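Local coordinates for protein B (Streptococcus agalactiae, PDB 5H6I), which is a secreted pore-forming toxin, the CAMP factor, that permeabilises membranes and has also been described as binding the Fc part of immunoglobulin G, at residues 42-45 with 46-49; 120-123 with 124-127; 204-207 with 208-212. All coordinates share one frame; numbering follows the deposited sequence.

Contact 1: 42-45 with 46-49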
loop_
_atom_site.group_PDB
_atom_site.type_symbol
_atom_site.label_atom_id
_atom_site.label_comp_id
_atom_site.label_asym_id
_atom_site.label_seq_id
_atom_site.Cartn_x
_atom_site.Cartn_y
_atom_site.Cartn_z
ATOM N N ALA A 42 12.532 0.048 19.370
ATOM C CA ALA A 42 11.173 -0.174 19.852
ATOM C C ALA A 42 10.251 0.960 19.426
ATOM O O ALA A 42 9.097 0.727 19.047
ATOM C CB ALA A 42 11.172 -0.330 21.372
ATOM N N GLN A 43 10.743 2.201 19.479
ATOM C CA GLN A 43 9.960 3.328 18.986
ATOM C C GLN A 43 9.908 3.344 17.464
ATOM O O GLN A 43 8.906 3.779 16.885
ATOM C CB GLN A 43 10.535 4.641 19.515
ATOM C CG GLN A 43 10.319 4.855 21.004
ATOM C CD GLN A 43 11.335 5.804 21.612
ATOM O OE1 GLN A 43 12.021 6.537 20.899
ATOM N NE2 GLN A 43 11.439 5.791 22.935
ATOM N N LYS A 44 10.971 2.880 16.803
ATOM C CA LYS A 44 10.949 2.776 15.349
ATOM C C LYS A 44 9.962 1.709 14.890
ATOM O O LYS A 44 9.287 1.876 13.868
ATOM C CB LYS A 44 12.351 2.471 14.820
ATOM C CG LYS A 44 12.457 2.478 13.303
ATOM C CD LYS A 44 12.286 3.880 12.743
ATOM C CE LYS A 44 12.429 3.894 11.229
ATOM N NZ LYS A 44 11.342 3.127 10.559
ATOM N N LEU A 45 9.862 0.606 15.636
ATOM C CA LEU A 45 8.903 -0.436 15.282
ATOM C C LEU A 45 7.467 0.037 15.472
ATOM O O LEU A 45 6.554 -0.478 14.816
ATOM C CB LEU A 45 9.167 -1.697 16.106
ATOM C CG LEU A 45 10.424 -2.486 15.723
ATOM C CD1 LEU A 45 10.704 -3.584 16.737
ATOM C CD2 LEU A 45 10.295 -3.065 14.322
ATOM N N ASP A 46 7.247 1.010 16.361
ATOM C CA ASP A 46 5.922 1.601 16.496
ATOM C C ASP A 46 5.604 2.546 15.344
ATOM O O ASP A 46 4.442 2.651 14.936
ATOM C CB ASP A 46 5.804 2.339 17.830
ATOM C CG ASP A 46 5.542 1.402 18.990
ATOM O OD1 ASP A 46 5.455 0.178 18.752
ATOM O OD2 ASP A 46 5.420 1.884 20.137
ATOM N N GLN A 47 6.616 3.238 14.813
ATOM C CA GLN A 47 6.409 4.048 13.617
ATOM C C GLN A 47 6.061 3.171 12.421
ATOM O O GLN A 47 5.181 3.515 11.623
ATOM C CB GLN A 47 7.656 4.884 13.329
ATOM C CG GLN A 47 7.657 5.566 11.969
ATOM C CD GLN A 47 8.968 6.272 11.672
ATOM O OE1 GLN A 47 9.863 6.327 12.516
ATOM N NE2 GLN A 47 9.085 6.819 10.467
ATOM N N ASP A 48 6.739 2.029 12.284
ATOM C CA ASP A 48 6.431 1.112 11.193
ATOM C C ASP A 48 5.072 0.452 11.393
ATOM O O ASP A 48 4.326 0.255 10.427
ATOM C CB ASP A 48 7.527 0.053 11.071
ATOM C CG ASP A 48 8.906 0.658 10.895
ATOM O OD1 ASP A 48 8.993 1.834 10.483
ATOM O OD2 ASP A 48 9.903 -0.042 11.171
ATOM N N SER A 49 4.736 0.103 12.637
ATOM C CA SER A 49 3.453 -0.540 12.904
ATOM C C SER A 49 2.291 0.367 12.519
ATOM O O SER A 49 1.279 -0.102 11.985
ATOM C CB SER A 49 3.359 -0.937 14.378
ATOM O OG SER A 49 2.211 -1.732 14.619
#

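Contact 2: 120-123 with 124-127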
loop_
_atom_site.group_PDB
_atom_site.type_symbol
_atom_site.label_atom_id
_atom_site.label_comp_id
_atom_site.label_asym_id
_atom_site.label_seq_id
_atom_site.Cartn_x
_atom_site.Cartn_y
_atom_site.Cartn_z
ATOM N N VAL A 120 1.966 -2.454 -16.549
ATOM C CA VAL A 120 1.325 -3.744 -16.776
ATOM C C VAL A 120 1.397 -4.544 -15.483
ATOM O O VAL A 120 2.137 -4.184 -14.559
ATOM C CB VAL A 120 1.978 -4.505 -17.944
ATOM C CG1 VAL A 120 1.666 -3.819 -19.265
ATOM C CG2 VAL A 120 3.480 -4.612 -17.735
ATOM N N SER A 121 0.634 -5.638 -15.411
ATOM C CA SER A 121 0.516 -6.382 -14.161
ATOM C C SER A 121 1.856 -6.934 -13.690
ATOM O O SER A 121 2.066 -7.102 -12.484
ATOM C CB SER A 121 -0.494 -7.518 -14.325
ATOM O OG SER A 121 -1.760 -7.019 -14.720
ATOM N N GLN A 122 2.779 -7.207 -14.618
ATOM C CA GLN A 122 4.025 -7.874 -14.251
ATOM C C GLN A 122 4.903 -7.007 -13.357
ATOM O O GLN A 122 5.680 -7.542 -12.558
ATOM C CB GLN A 122 4.793 -8.280 -15.507
ATOM C CG GLN A 122 5.816 -9.378 -15.270
ATOM C CD GLN A 122 5.189 -10.636 -14.702
ATOM O OE1 GLN A 122 4.135 -11.078 -15.159
ATOM N NE2 GLN A 122 5.834 -11.218 -13.698
ATOM N N ALA A 123 4.801 -5.681 -13.472
ATOM C CA ALA A 123 5.648 -4.803 -12.670
ATOM C C ALA A 123 5.350 -4.958 -11.184
ATOM O O ALA A 123 6.260 -5.164 -10.373
ATOM C CB ALA A 123 5.466 -3.351 -13.110
ATOM N N ASN A 124 4.073 -4.863 -10.807
ATOM C CA ASN A 124 3.708 -5.033 -9.406
ATOM C C ASN A 124 3.835 -6.485 -8.964
ATOM O O ASN A 124 4.134 -6.750 -7.794
ATOM C CB ASN A 124 2.286 -4.527 -9.170
ATOM C CG ASN A 124 2.232 -3.027 -8.958
ATOM O OD1 ASN A 124 2.987 -2.475 -8.159
ATOM N ND2 ASN A 124 1.337 -2.358 -9.676
ATOM N N ILE A 125 3.617 -7.433 -9.878
ATOM C CA ILE A 125 3.766 -8.844 -9.537
ATOM C C ILE A 125 5.221 -9.161 -9.211
ATOM O O ILE A 125 5.522 -9.793 -8.191
ATOM C CB ILE A 125 3.239 -9.729 -10.681
ATOM C CG1 ILE A 125 1.711 -9.782 -10.660
ATOM C CG2 ILE A 125 3.819 -11.134 -10.585
ATOM C CD1 ILE A 125 1.121 -10.675 -11.731
ATOM N N ASP A 126 6.144 -8.722 -10.069
ATOM C CA ASP A 126 7.556 -9.004 -9.840
ATOM C C ASP A 126 8.074 -8.276 -8.607
ATOM O O ASP A 126 8.882 -8.823 -7.848
ATOM C CB ASP A 126 8.375 -8.622 -11.073
ATOM C CG ASP A 126 8.118 -9.542 -12.249
ATOM O OD1 ASP A 126 7.493 -10.606 -12.051
ATOM O OD2 ASP A 126 8.540 -9.201 -13.375
ATOM N N MET A 127 7.615 -7.042 -8.384
ATOM C CA MET A 127 8.103 -6.267 -7.249
ATOM C C MET A 127 7.514 -6.765 -5.934
ATOM O O MET A 127 8.215 -6.804 -4.915
ATOM C CB MET A 127 7.791 -4.786 -7.453
ATOM C CG MET A 127 8.902 -3.865 -6.992
ATOM S SD MET A 127 8.636 -3.279 -5.314
ATOM C CE MET A 127 7.282 -2.144 -5.593
#

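Contact 3: 204-207 with 208-212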
loop_
_atom_site.group_PDB
_atom_site.type_symbol
_atom_site.label_atom_id
_atom_site.label_comp_id
_atom_site.label_asym_id
_atom_site.label_seq_id
_atom_site.Cartn_x
_atom_site.Cartn_y
_atom_site.Cartn_z
ATOM N N LYS A 204 -33.985 14.245 -3.780
ATOM C CA LYS A 204 -33.851 13.715 -5.134
ATOM C C LYS A 204 -32.474 14.008 -5.715
ATOM O O LYS A 204 -31.964 13.228 -6.527
ATOM C CB LYS A 204 -34.953 14.278 -6.037
ATOM C CG LYS A 204 -34.792 15.742 -6.413
ATOM C CD LYS A 204 -36.103 16.325 -6.918
ATOM C CE LYS A 204 -36.648 15.529 -8.095
ATOM N NZ LYS A 204 -35.936 15.848 -9.365
ATOM N N VAL A 205 -31.853 15.118 -5.307
ATOM C CA VAL A 205 -30.471 15.378 -5.691
ATOM C C VAL A 205 -29.540 14.377 -5.018
ATOM O O VAL A 205 -28.625 13.834 -5.650
ATOM C CB VAL A 205 -30.094 16.832 -5.352
ATOM C CG1 VAL A 205 -28.586 17.005 -5.318
ATOM C CG2 VAL A 205 -30.724 17.790 -6.351
ATOM N N TYR A 206 -29.766 14.110 -3.730
ATOM C CA TYR A 206 -28.998 13.085 -3.030
ATOM C C TYR A 206 -29.192 11.717 -3.671
ATOM O O TYR A 206 -28.246 10.926 -3.766
ATOM C CB TYR A 206 -29.402 13.054 -1.554
ATOM C CG TYR A 206 -28.717 11.984 -0.727
ATOM C CD1 TYR A 206 -29.256 10.706 -0.619
ATOM C CD2 TYR A 206 -27.540 12.257 -0.042
ATOM C CE1 TYR A 206 -28.633 9.728 0.135
ATOM C CE2 TYR A 206 -26.915 11.285 0.718
ATOM C CZ TYR A 206 -27.464 10.024 0.803
ATOM O OH TYR A 206 -26.841 9.056 1.557
ATOM N N ASN A 207 -30.414 11.422 -4.119
ATOM C CA ASN A 207 -30.697 10.116 -4.705
ATOM C C ASN A 207 -29.993 9.941 -6.046
ATOM O O ASN A 207 -29.442 8.871 -6.328
ATOM C CB ASN A 207 -32.206 9.932 -4.864
ATOM C CG ASN A 207 -32.613 8.473 -4.942
ATOM O OD1 ASN A 207 -31.766 7.582 -4.995
ATOM N ND2 ASN A 207 -33.916 8.223 -4.951
ATOM N N THR A 208 -29.999 10.980 -6.887
ATOM C CA THR A 208 -29.361 10.870 -8.195
ATOM C C THR A 208 -27.847 10.757 -8.065
ATOM O O THR A 208 -27.206 10.032 -8.836
ATOM C CB THR A 208 -29.735 12.067 -9.072
ATOM O OG1 THR A 208 -29.426 13.285 -8.383
ATOM C CG2 THR A 208 -31.219 12.038 -9.412
ATOM N N LEU A 209 -27.256 11.467 -7.101
ATOM C CA LEU A 209 -25.816 11.355 -6.888
ATOM C C LEU A 209 -25.447 9.975 -6.358
ATOM O O LEU A 209 -24.416 9.410 -6.743
ATOM C CB LEU A 209 -25.338 12.445 -5.928
ATOM C CG LEU A 209 -23.864 12.392 -5.517
ATOM C CD1 LEU A 209 -22.957 12.356 -6.742
ATOM C CD2 LEU A 209 -23.511 13.569 -4.620
ATOM N N ASN A 210 -26.279 9.414 -5.478
ATOM C CA ASN A 210 -26.034 8.068 -4.978
ATOM C C ASN A 210 -26.175 7.014 -6.069
ATOM O O ASN A 210 -25.592 5.931 -5.943
ATOM C CB ASN A 210 -26.986 7.761 -3.822
ATOM C CG ASN A 210 -26.300 7.824 -2.473
ATOM O OD1 ASN A 210 -25.321 8.545 -2.297
ATOM N ND2 ASN A 210 -26.814 7.065 -1.511
ATOM N N LYS A 211 -26.928 7.305 -7.132
ATOM C CA LYS A 211 -27.009 6.373 -8.252
ATOM C C LYS A 211 -25.695 6.321 -9.021
ATOM O O LYS A 211 -25.265 5.247 -9.458
ATOM C CB LYS A 211 -28.159 6.762 -9.183
ATOM C CG LYS A 211 -29.545 6.478 -8.626
ATOM C CD LYS A 211 -30.623 7.113 -9.492
ATOM C CE LYS A 211 -32.006 6.926 -8.890
ATOM N NZ LYS A 211 -33.044 7.669 -9.657
ATOM N N ALA A 212 -25.042 7.472 -9.191
ATOM C CA ALA A 212 -23.773 7.501 -9.910
ATOM C C ALA A 212 -22.646 6.893 -9.086
ATOM O O ALA A 212 -21.721 6.297 -9.651
ATOM C CB ALA A 212 -23.428 8.934 -10.307
#

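Contact 1: 42-45 with 46-49
Lys44 and Asp48 form an i to i+4 salt bridge on helix 35-58 of this all-helical protein, one turn apart along the same face. Lys44 bends forward along the helix to reach its partner. Its CG lies anti to the backbone N (chi1 -174°), and bends at chi2 and again at chi4 bring NZ to 2.7 Å from Asp48 OD1. Asp48 keeps its CG anti to its own carbonyl carbon (chi1 -56°), which leans the carboxylate back over the preceding turn, with CG 3.2 Å from Lys44 O. That oxygen is already the acceptor for Asp48 N at 3.0 Å, a fairly straight bond of 159° at the hydrogen. The ammonium group has a second partner in Thr103 OG1 of helix 93-115, so the bridge sits where two helices meet.

Leu45 turns to another side, where its side chain packs against Leu78 and Leu82 of helix 65-84 and Val99 and Leu102 of helix 93-115. Asp46 folds its carboxylate back toward the carbonyl of Ala42, yet its charge is answered by Lys79, which bridges to OD1. Gln47, extended beyond CG, slants across the aliphatic part of Lys44, its OE1 within 3.5 Å of Lys44 CD.

Contact 2: 120-123 with 124-127
Gln122 and Asp126 meet across one helical turn. The amide NE2 of Gln122 is placed as the donor to Asp126 OD1, but the 2.4 Å separation is shorter than a normal hydrogen bond, so the detail is doubtful. Gln122 bends at chi2 (58°) to carry its amide along the helix toward Asp126, and the amide and carboxylate planes stand 54° apart. The other carboxylate oxygen, Asp126 OD2, is hydrogen-bonded to Tyr165 OH.

These residues belong to the N-terminal part of helix 121-139, linked by the usual i to i+4 backbone bonds. Ile125 N donates to Ser121 O at 3.1 Å, Asp126 N to Gln122 O at 2.8 Å, and Met127 N to Ala123 O at 3.1 Å. Ahead of them, Ala123 N bonds to Val120 O at 3.2 Å. The backbone of Val120 is also hydrogen-bonded to that of Pro166.

The buried Asn124 uses OD1 for two hydrogen bonds, to Tyr64 OH and to Ser112 OG of helix 93-115. Met127 packs against that same helix at Ala108 and Ser112.

Contact 3: 204-207 with 208-212
Tyr206 and Asn210 cross one turn apart, the phenol ring and the side-chain amide inclined at 41° to each other. With CG anti to the backbone N (chi1 177°), the ring of Tyr206 reaches along the helix to Asn210, whose OD1 stands 4.0 Å above one face, displaced toward the rim. ND2 lies on the same side of the plane but past the rim, 3.6 Å from Tyr206 CE1. This is packing of a polar group on an aromatic ring, and the main polar partner of OD1 is Arg193 of helix 179-196, whose side chain also touches Tyr206.

Thr208 points its hydroxyl back along the helix. With OG1 between its backbone N and carbonyl carbon (chi1 54°), the oxygen comes 2.9 Å from Val205 O and 3.1 Å from Lys204 O; its one proton can serve either, and the model does not settle which. Lys204 O also accepts from Thr208 N at 3.0 Å. The long, extended Lys211 slants across Asn207, its CG lying 3.3 Å from Asn207 O.

Val205 and Leu209 face the neighbouring helices: both pack on Ala244 of helix 227-245, and Leu209 also touches Thr189. This facing, with Lys204, Thr208 and Lys211 exposed, is the pattern of an amphipathic helix in a helical bundle, here the one formed by helices 179-196, 203-220 and 227-245.

How the contacts relate
The three contacts follow one another along the chain and lie on three different helices. Contacts 1 and 2 sit on opposite sides of the chain's centre, with their own centres 29 Å apart and nearest atoms about 16 Å apart. Helix 93-115 joins them indirectly, since side chains of both pack on it. Contact 3 is more distant: its centre is 43 Å from that of contact 1 and 37 Å from that of contact 2, in the separate C-terminal group of three helices. A sulfate, probably from the crystallisation liquor, lies about 3 Å from the Asn210 side chain of contact 3. Val120 of contact 2 ends the region assigned to immunoglobulin G binding.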